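Local coordinates for GH127 beta-L-arabinofuranoside (Geobacillus stearothermophilus, PDB 4QK0), which probably hydrolyses beta-L-arabinofuranosidic linkages, releasing L-arabinose from arabinose-containing saccharides, as a member of glycoside hydrolase family 127, at residues Ala150-Phe155 / Arg162-Met167; Asp189-Ile194 / His265-Leu270; Thr461-Asp466 / Arg554-Tyr559. One frame throughout, in Å; residues are numbered along the deposited sequence.

Contact 1. Residues Ala150-Phe155 / Arg162-Met167; sequences AAVAYF and RFLDIM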
loop_
_atom_site.group_PDB
_atom_site.type_symbol
_atom_site.label_atom_id
_atom_site.label_comp_id
_atom_site.label_asym_id
_atom_site.label_seq_id
_atom_site.Cartn_x
_atom_site.Cartn_y
_atom_site.Cartn_z
ATOM N N ALA A 150 23.097 25.058 15.600
ATOM C CA ALA A 150 23.282 26.252 14.766
ATOM C C ALA A 150 24.350 27.163 15.414
ATOM O O ALA A 150 25.169 27.738 14.726
ATOM C CB ALA A 150 21.976 27.026 14.653
ATOM N N ALA A 151 24.263 27.307 16.730
ATOM C CA ALA A 151 25.195 28.133 17.496
ATOM C C ALA A 151 26.638 27.623 17.407
ATOM O O ALA A 151 27.569 28.398 17.176
ATOM C CB ALA A 151 24.748 28.245 18.947
ATOM N N VAL A 152 26.810 26.313 17.497
ATOM C CA VAL A 152 28.137 25.722 17.312
ATOM C C VAL A 152 28.667 26.050 15.926
ATOM O O VAL A 152 29.810 26.520 15.763
ATOM C CB VAL A 152 28.125 24.187 17.517
ATOM C CG1 VAL A 152 29.461 23.556 17.103
ATOM C CG2 VAL A 152 27.840 23.866 18.959
ATOM N N ALA A 153 27.840 25.802 14.922
ATOM C CA ALA A 153 28.258 26.055 13.566
ATOM C C ALA A 153 28.603 27.532 13.321
ATOM O O ALA A 153 29.517 27.839 12.558
ATOM C CB ALA A 153 27.192 25.601 12.567
ATOM N N TYR A 154 27.787 28.410 13.868
ATOM C CA TYR A 154 27.935 29.819 13.642
ATOM C C TYR A 154 29.238 30.302 14.322
ATOM O O TYR A 154 29.950 31.115 13.774
ATOM C CB TYR A 154 26.682 30.576 14.160
ATOM C CG TYR A 154 26.619 31.991 13.652
ATOM C CD1 TYR A 154 26.200 32.256 12.359
ATOM C CD2 TYR A 154 27.032 33.070 14.444
ATOM C CE1 TYR A 154 26.169 33.542 11.858
ATOM C CE2 TYR A 154 26.997 34.365 13.960
ATOM C CZ TYR A 154 26.563 34.595 12.663
ATOM O OH TYR A 154 26.521 35.869 12.128
ATOM N N PHE A 155 29.551 29.767 15.497
ATOM C CA PHE A 155 30.833 30.061 16.120
ATOM C C PHE A 155 32.048 29.644 15.289
ATOM O O PHE A 155 32.980 30.422 15.083
ATOM C CB PHE A 155 30.923 29.405 17.477
ATOM C CG PHE A 155 32.242 29.629 18.129
ATOM C CD1 PHE A 155 32.644 30.925 18.465
ATOM C CD2 PHE A 155 33.104 28.581 18.361
ATOM C CE1 PHE A 155 33.880 31.163 19.031
ATOM C CE2 PHE A 155 34.345 28.809 18.944
ATOM C CZ PHE A 155 34.725 30.092 19.283
ATOM N N ARG A 162 28.375 34.960 20.718
ATOM C CA ARG A 162 27.105 35.357 21.304
ATOM C C ARG A 162 26.041 34.216 21.287
ATOM O O ARG A 162 25.417 33.909 22.300
ATOM C CB ARG A 162 26.606 36.587 20.539
ATOM C CG ARG A 162 25.290 37.131 21.004
ATOM C CD ARG A 162 25.410 37.925 22.283
ATOM N NE ARG A 162 24.061 38.407 22.577
ATOM C CZ ARG A 162 23.304 38.052 23.620
ATOM N NH1 ARG A 162 23.744 37.234 24.560
ATOM N NH2 ARG A 162 22.080 38.550 23.725
ATOM N N PHE A 163 25.882 33.568 20.138
ATOM C CA PHE A 163 24.817 32.558 19.977
ATOM C C PHE A 163 25.223 31.358 20.828
ATOM O O PHE A 163 24.436 30.806 21.591
ATOM C CB PHE A 163 24.661 32.239 18.484
ATOM C CG PHE A 163 23.439 31.379 18.113
ATOM C CD1 PHE A 163 22.431 31.053 19.023
ATOM C CD2 PHE A 163 23.307 30.927 16.782
ATOM C CE1 PHE A 163 21.336 30.279 18.615
ATOM C CE2 PHE A 163 22.236 30.161 16.396
ATOM C CZ PHE A 163 21.238 29.838 17.308
ATOM N N LEU A 164 26.490 31.006 20.745
ATOM C CA LEU A 164 27.021 29.952 21.611
ATOM C C LEU A 164 26.796 30.192 23.105
ATOM O O LEU A 164 26.402 29.269 23.820
ATOM C CB LEU A 164 28.513 29.763 21.348
ATOM C CG LEU A 164 29.155 28.549 22.031
ATOM C CD1 LEU A 164 28.510 27.297 21.479
ATOM C CD2 LEU A 164 30.646 28.534 21.774
ATOM N N ASP A 165 26.971 31.446 23.553
ATOM C CA ASP A 165 26.734 31.791 24.950
ATOM C C ASP A 165 25.294 31.611 25.355
ATOM O O ASP A 165 24.996 31.067 26.393
ATOM C CB ASP A 165 27.194 33.232 25.232
ATOM C CG ASP A 165 28.734 33.367 25.247
ATOM O OD1 ASP A 165 29.411 32.380 25.591
ATOM O OD2 ASP A 165 29.268 34.444 24.893
ATOM N N ILE A 166 24.396 32.096 24.523
ATOM C CA ILE A 166 22.958 31.920 24.735
ATOM C C ILE A 166 22.618 30.430 24.866
ATOM O O ILE A 166 21.911 30.042 25.799
ATOM C CB ILE A 166 22.200 32.542 23.530
ATOM C CG1 ILE A 166 22.317 34.080 23.589
ATOM C CG2 ILE A 166 20.752 32.080 23.477
ATOM C CD1 ILE A 166 21.966 34.784 22.268
HETATM N N MSE A 167 23.103 29.623 23.933
HETATM C CA MSE A 167 22.739 28.222 23.913
HETATM C C MSE A 167 23.373 27.428 25.056
HETATM O O MSE A 167 22.797 26.437 25.500
HETATM C CB MSE A 167 23.022 27.642 22.538
HETATM C CG MSE A 167 22.116 28.277 21.454
HETATM SE SE MSE A 167 20.230 28.437 21.998
HETATM C CE MSE A 167 19.942 26.562 22.424
HETATM O O HOH W 1 27.732 31.284 18.342
#

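Contact 2. Residues Asp189-Ile194 / His265-Leu270; sequences DGHQEI and HAVRAL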
loop_
_atom_site.group_PDB
_atom_site.type_symbol
_atom_site.label_atom_id
_atom_site.label_comp_id
_atom_site.label_asym_id
_atom_site.label_seq_id
_atom_site.Cartn_x
_atom_site.Cartn_y
_atom_site.Cartn_z
ATOM N N ASP A 189 13.365 13.452 25.015
ATOM C CA ASP A 189 12.428 13.974 23.997
ATOM C C ASP A 189 11.943 12.829 23.117
ATOM O O ASP A 189 12.670 11.860 22.837
ATOM C CB ASP A 189 13.074 15.065 23.135
ATOM C CG ASP A 189 12.036 15.966 22.375
ATOM O OD1 ASP A 189 11.245 15.454 21.555
ATOM O OD2 ASP A 189 12.081 17.189 22.567
ATOM N N GLY A 190 10.672 12.937 22.734
ATOM C CA GLY A 190 10.040 12.024 21.787
ATOM C C GLY A 190 10.702 12.069 20.452
ATOM O O GLY A 190 10.661 11.104 19.688
ATOM N N HIS A 191 11.400 13.162 20.188
ATOM C CA HIS A 191 12.206 13.234 19.000
ATOM C C HIS A 191 13.654 13.518 19.344
ATOM O O HIS A 191 14.022 14.653 19.650
ATOM C CB HIS A 191 11.682 14.306 18.047
ATOM C CG HIS A 191 12.150 14.145 16.644
ATOM N ND1 HIS A 191 13.455 13.848 16.319
ATOM C CD2 HIS A 191 11.482 14.248 15.459
ATOM C CE1 HIS A 191 13.577 13.774 14.999
ATOM N NE2 HIS A 191 12.387 13.993 14.461
ATOM N N GLN A 192 14.485 12.487 19.162
ATOM C CA GLN A 192 15.867 12.573 19.397
ATOM C C GLN A 192 16.494 13.627 18.523
ATOM O O GLN A 192 16.035 13.895 17.405
ATOM C CB GLN A 192 16.539 11.218 19.189
ATOM C CG GLN A 192 15.918 10.089 19.968
ATOM C CD GLN A 192 14.803 9.352 19.214
ATOM O OE1 GLN A 192 13.912 9.975 18.656
ATOM N NE2 GLN A 192 14.871 8.013 19.184
ATOM N N GLU A 193 17.535 14.254 19.069
ATOM C CA GLU A 193 18.273 15.345 18.444
ATOM C C GLU A 193 19.178 16.017 19.500
ATOM O O GLU A 193 20.299 16.369 19.190
ATOM C CB GLU A 193 17.360 16.416 17.781
ATOM C CG GLU A 193 17.952 17.803 17.608
ATOM C CD GLU A 193 19.063 17.873 16.580
ATOM O OE1 GLU A 193 19.257 16.923 15.799
ATOM O OE2 GLU A 193 19.751 18.915 16.528
ATOM N N ILE A 194 18.665 16.236 20.685
ATOM C CA ILE A 194 19.439 16.927 21.744
ATOM C C ILE A 194 20.724 16.155 22.052
ATOM O O ILE A 194 21.782 16.760 22.287
ATOM C CB ILE A 194 18.601 17.139 23.021
ATOM C CG1 ILE A 194 19.308 18.068 24.022
ATOM C CG2 ILE A 194 18.295 15.838 23.723
ATOM C CD1 ILE A 194 19.541 19.451 23.517
ATOM N N HIS A 265 10.016 5.538 13.627
ATOM C CA HIS A 265 10.243 6.695 12.760
ATOM C C HIS A 265 11.715 6.780 12.388
ATOM O O HIS A 265 12.579 6.757 13.279
ATOM C CB HIS A 265 9.807 7.946 13.549
ATOM C CG HIS A 265 9.754 9.178 12.732
ATOM N ND1 HIS A 265 10.869 9.937 12.463
ATOM C CD2 HIS A 265 8.720 9.786 12.099
ATOM C CE1 HIS A 265 10.529 10.943 11.678
ATOM N NE2 HIS A 265 9.232 10.866 11.437
ATOM N N ALA A 266 12.007 6.917 11.092
ATOM C CA ALA A 266 13.329 6.760 10.606
ATOM C C ALA A 266 14.274 7.889 10.972
ATOM O O ALA A 266 15.420 7.607 11.286
ATOM C CB ALA A 266 13.359 6.551 9.121
ATOM N N VAL A 267 13.823 9.148 10.907
ATOM C CA VAL A 267 14.691 10.257 11.249
ATOM C C VAL A 267 15.031 10.215 12.739
ATOM O O VAL A 267 16.188 10.374 13.126
ATOM C CB VAL A 267 14.058 11.618 10.927
ATOM C CG1 VAL A 267 15.054 12.713 11.174
ATOM C CG2 VAL A 267 13.615 11.695 9.449
ATOM N N ARG A 268 14.034 9.985 13.559
ATOM C CA ARG A 268 14.211 9.831 14.980
ATOM C C ARG A 268 15.279 8.763 15.254
ATOM O O ARG A 268 16.239 8.985 16.030
ATOM C CB ARG A 268 12.926 9.424 15.660
ATOM C CG ARG A 268 11.964 10.561 15.903
ATOM C CD ARG A 268 10.659 10.079 16.572
ATOM N NE ARG A 268 9.783 11.170 16.966
ATOM C CZ ARG A 268 9.072 11.917 16.124
ATOM N NH1 ARG A 268 9.102 11.679 14.836
ATOM N NH2 ARG A 268 8.373 12.937 16.583
ATOM N N ALA A 269 15.157 7.620 14.597
ATOM C CA ALA A 269 16.075 6.528 14.843
ATOM C C ALA A 269 17.499 6.922 14.481
ATOM O O ALA A 269 18.443 6.591 15.214
ATOM C CB ALA A 269 15.658 5.282 14.060
ATOM N N LEU A 270 17.663 7.510 13.308
ATOM C CA LEU A 270 18.988 7.754 12.822
ATOM C C LEU A 270 19.676 8.896 13.611
ATOM O O LEU A 270 20.873 8.849 13.780
ATOM C CB LEU A 270 18.967 8.074 11.351
ATOM C CG LEU A 270 18.510 6.942 10.418
ATOM C CD1 LEU A 270 18.446 7.462 9.020
ATOM C CD2 LEU A 270 19.385 5.747 10.421
#

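Contact 3. Residues Thr461-Asp466 / Arg554-Tyr559; sequences TNYPWD and RGPIVY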
loop_
_atom_site.group_PDB
_atom_site.type_symbol
_atom_site.label_atom_id
_atom_site.label_comp_id
_atom_site.label_asym_id
_atom_site.label_seq_id
_atom_site.Cartn_x
_atom_site.Cartn_y
_atom_site.Cartn_z
ATOM N N THR A 461 39.409 16.009 -10.233
ATOM C CA THR A 461 38.653 14.833 -10.692
ATOM C C THR A 461 37.326 15.288 -11.271
ATOM O O THR A 461 36.791 16.313 -10.820
ATOM C CB THR A 461 38.363 13.847 -9.537
ATOM O OG1 THR A 461 37.741 12.662 -10.058
ATOM C CG2 THR A 461 37.528 14.487 -8.470
ATOM N N ASN A 462 36.836 14.557 -12.267
ATOM C CA ASN A 462 35.463 14.774 -12.792
ATOM C C ASN A 462 34.441 13.806 -12.175
ATOM O O ASN A 462 33.330 13.697 -12.666
ATOM C CB ASN A 462 35.395 14.627 -14.316
ATOM C CG ASN A 462 36.304 15.603 -15.051
ATOM O OD1 ASN A 462 36.960 15.220 -16.023
ATOM N ND2 ASN A 462 36.380 16.849 -14.576
ATOM N N TYR A 463 34.826 13.124 -11.095
ATOM C CA TYR A 463 33.911 12.337 -10.302
ATOM C C TYR A 463 32.720 13.217 -9.973
ATOM O O TYR A 463 32.889 14.399 -9.647
ATOM C CB TYR A 463 34.619 11.924 -9.058
ATOM C CG TYR A 463 34.136 10.688 -8.285
ATOM C CD1 TYR A 463 33.132 10.779 -7.336
ATOM C CD2 TYR A 463 34.844 9.494 -8.367
ATOM C CE1 TYR A 463 32.790 9.686 -6.582
ATOM C CE2 TYR A 463 34.509 8.416 -7.593
ATOM C CZ TYR A 463 33.496 8.508 -6.712
ATOM O OH TYR A 463 33.163 7.398 -5.960
ATOM N N PRO A 464 31.491 12.653 -10.049
ATOM C CA PRO A 464 31.190 11.240 -10.199
ATOM C C PRO A 464 31.087 10.720 -11.599
ATOM O O PRO A 464 30.794 9.526 -11.779
ATOM C CB PRO A 464 29.836 11.124 -9.518
ATOM C CG PRO A 464 29.189 12.409 -9.825
ATOM C CD PRO A 464 30.289 13.434 -9.777
ATOM N N TRP A 465 31.347 11.560 -12.600
ATOM C CA TRP A 465 31.169 11.142 -14.022
ATOM C C TRP A 465 32.305 10.303 -14.527
ATOM O O TRP A 465 32.165 9.614 -15.541
ATOM C CB TRP A 465 30.940 12.349 -14.941
ATOM C CG TRP A 465 29.889 13.213 -14.398
ATOM C CD1 TRP A 465 29.994 14.508 -14.073
ATOM C CD2 TRP A 465 28.554 12.822 -14.097
ATOM N NE1 TRP A 465 28.822 14.955 -13.545
ATOM C CE2 TRP A 465 27.912 13.942 -13.565
ATOM C CE3 TRP A 465 27.844 11.630 -14.232
ATOM C CZ2 TRP A 465 26.584 13.931 -13.168
ATOM C CZ3 TRP A 465 26.500 11.597 -13.807
ATOM C CH2 TRP A 465 25.899 12.741 -13.276
ATOM N N ASP A 466 33.431 10.350 -13.820
ATOM C CA ASP A 466 34.626 9.631 -14.233
ATOM C C ASP A 466 35.424 9.216 -12.990
ATOM O O ASP A 466 35.407 9.930 -11.966
ATOM C CB ASP A 466 35.431 10.570 -15.157
ATOM C CG ASP A 466 36.791 10.057 -15.452
ATOM O OD1 ASP A 466 36.900 9.143 -16.283
ATOM O OD2 ASP A 466 37.744 10.555 -14.814
ATOM N N ARG A 554 26.182 3.207 -12.088
ATOM C CA ARG A 554 27.542 3.496 -12.617
ATOM C C ARG A 554 28.324 4.375 -11.646
ATOM O O ARG A 554 27.867 5.466 -11.293
ATOM C CB ARG A 554 27.387 4.214 -13.942
ATOM C CG ARG A 554 28.685 4.629 -14.587
ATOM C CD ARG A 554 28.477 5.230 -15.977
ATOM N NE ARG A 554 29.805 5.487 -16.546
ATOM C CZ ARG A 554 30.542 6.570 -16.307
ATOM N NH1 ARG A 554 30.115 7.552 -15.553
ATOM N NH2 ARG A 554 31.730 6.661 -16.827
ATOM N N GLY A 555 29.496 3.922 -11.203
ATOM C CA GLY A 555 30.181 4.657 -10.128
ATOM C C GLY A 555 29.246 4.626 -8.941
ATOM O O GLY A 555 28.564 3.619 -8.714
ATOM N N PRO A 556 29.141 5.736 -8.207
ATOM C CA PRO A 556 28.221 5.842 -7.049
ATOM C C PRO A 556 26.747 6.168 -7.403
ATOM O O PRO A 556 25.932 6.287 -6.494
ATOM C CB PRO A 556 28.804 7.037 -6.269
ATOM C CG PRO A 556 29.277 7.943 -7.356
ATOM C CD PRO A 556 29.831 7.013 -8.424
ATOM N N ILE A 557 26.444 6.351 -8.693
ATOM C CA ILE A 557 25.167 6.877 -9.094
ATOM C C ILE A 557 24.213 5.787 -9.593
ATOM O O ILE A 557 24.539 5.028 -10.503
ATOM C CB ILE A 557 25.306 7.994 -10.133
ATOM C CG1 ILE A 557 25.857 9.222 -9.386
ATOM C CG2 ILE A 557 23.939 8.317 -10.721
ATOM C CD1 ILE A 557 26.150 10.376 -10.298
ATOM N N VAL A 558 23.081 5.722 -8.909
ATOM C CA VAL A 558 22.009 4.864 -9.269
ATOM C C VAL A 558 21.173 5.592 -10.335
ATOM O O VAL A 558 20.818 6.775 -10.185
ATOM C CB VAL A 558 21.132 4.519 -8.058
ATOM C CG1 VAL A 558 19.998 3.626 -8.471
ATOM C CG2 VAL A 558 21.944 3.784 -6.995
ATOM N N TYR A 559 20.807 4.816 -11.341
ATOM C CA TYR A 559 20.067 5.312 -12.492
ATOM C C TYR A 559 18.561 4.958 -12.409
ATOM O O TYR A 559 18.166 4.119 -11.638
ATOM C CB TYR A 559 20.730 4.726 -13.759
ATOM C CG TYR A 559 21.889 5.586 -14.146
ATOM C CD1 TYR A 559 23.059 5.593 -13.412
ATOM C CD2 TYR A 559 21.763 6.477 -15.200
ATOM C CE1 TYR A 559 24.105 6.480 -13.709
ATOM C CE2 TYR A 559 22.800 7.297 -15.559
ATOM C CZ TYR A 559 23.966 7.329 -14.788
ATOM O OH TYR A 559 24.959 8.215 -15.124
HETATM O O HOH W 2 28.432 7.952 -11.928
#

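Contact 1. Residues Ala150-Phe155 / Arg162-Met167
The phenyl ring of F163 lies flat on A151, whose CB sits over one ring face, 3.6 Å from the F163 centroid and 15° off the normal, a CH-pi contact. With CG anti to the backbone N (chi1 -170°), F163 sends its ring across to helix 150-155. The other neighbours meet it differently: CB of Y154 comes up to the ring edge, while CB of A150 approaches obliquely, 3.6 Å from CE2 of F163. Alanines suit this helix face because their small methyl groups let the ring lie close against the helix; the same A151 CB also meets CG of the selenomethionine M167 at 3.6 Å. Replacing F163 with an alanine would probably open a gap over A151 and strip I106 and L83 of neighbouring helices of an aromatic neighbour.

L164 serves the other flank with its two branches. Its CD2 rests over a face of the F155 ring, toward the rim and 4.1 Å from CG of F155, while CD1 touches CG2 of V152 more loosely. Between the backbones, a water donates to O of A151 and accepts from N of L164 at 2.7 Å, providing a partner for an amide in the first turn of its helix.

The segment axes approach to 8.1 Å at 153°, close to antiparallel, and the chain turns back from helix 140-158 into helix 162-177 through a short linker. This is an alpha-alpha hairpin, the kind of unit from which the six-hairpin (alpha/alpha)6 barrels of such glycosidases are built.

Contact 2. Residues Asp189-Ile194 / His265-Leu270
R268 carries CG anti to its own carbonyl carbon (chi1 -80°) and then runs extended to NE, while H191 turns its imidazole anti to the backbone N (chi1 -161°), and the two side chains cross at about a right angle. The aliphatic part of R268 thus passes over the H191 face: CG stands 3.5 Å from the ring centroid, almost on the normal. Farther along, CD2 of H191 lies 3.4 Å from CZ of R268, over the guanidinium face, the two planes tilted 40° apart.

The ring cannot turn easily, because ND1 of H191 donates to O of Q192 at 2.8 Å, and an Asx turn from OD1 of D189 holds the H191 amide. Q192 bends its amide past R268, OE1 lying 3.2 Å from CB of R268, and hands NE2 to Q251. NE of R268 donates to O of G190 at 2.9 Å from above the carbonyl plane; NH1 stands over the H265 ring.

Arginine suits the place because it offers both a greasy chain and a flat cation. Its NE bond goes to a neutral carbonyl, and OD1 of D189 is 6.3 Å from NH2, so any help from that carboxylate is probably long-range.

Contact 3. Residues Thr461-Asp466 / Arg554-Tyr559
P464, entered through a cis peptide bond, faces P556 in a type II' beta turn from R554 to I557, the nearest CA atoms across the contact being those of P464 and G555, 6.7 Å apart. Glycine is the natural residue at G555, since its phi is positive and a CB there would strike CD of P556.

The two prolines meet through ring carbons, CB of P464 lying 3.9 Å from CG of P556. I557 pushes CD1 across to CG of P464 at 3.7 Å and meets the CZ3 corner of W465; its CG1 is anti to the carbonyl carbon (chi1 -72°), which points that long branch at the loop. The W465 indole in turn has CG of P464 over the centre of one face, and the hydroxyl of Y559 at its edge. Y463 brings its ring obliquely to CG of P556.

R554, extended from CG to NE, grips a single acceptor end-on: NH1 donates to O of W465 at 2.9 Å, fairly straight at 161°, and NH2 to the same W465 O at 3.3 Å. Both reach the carbonyl from one face of its plane, with the oxygen lying in the guanidinium plane, an arrangement that would probably polarise it. Beside them a water donates to O of P464 and, at 2.6 Å, to O of R554.

Helix 354-365 borders the contact, Y365 touching P464 and I557 while E361 bonds the Y463 hydroxyl; strand 593-603 supplies O of V594 to Y559, and strand 620-629 places P629 against W465 and I557.

In the fold
Contacts 1 and 2 both belong to the helical catalytic region; their centres are about 22 Å apart, their nearest atoms about 7 Å. Helix 194-205 relates them: segment 189-194 leads into it, and its L201 and V204 receive L164 of contact 1. Contact 2 lies nearer the chain's centre, where V267 touches C335, a cysteine disulfide-bonded to C412 in another crystal of this protein but not here; the active site is probably in this central part of the barrel, as in related enzymes. Contact 3, centred about 32 Å from contact 2 and about 37 Å from contact 1, across the chain's centre, joins the middle and C-terminal beta regions beside catalytic-region helix 354-365.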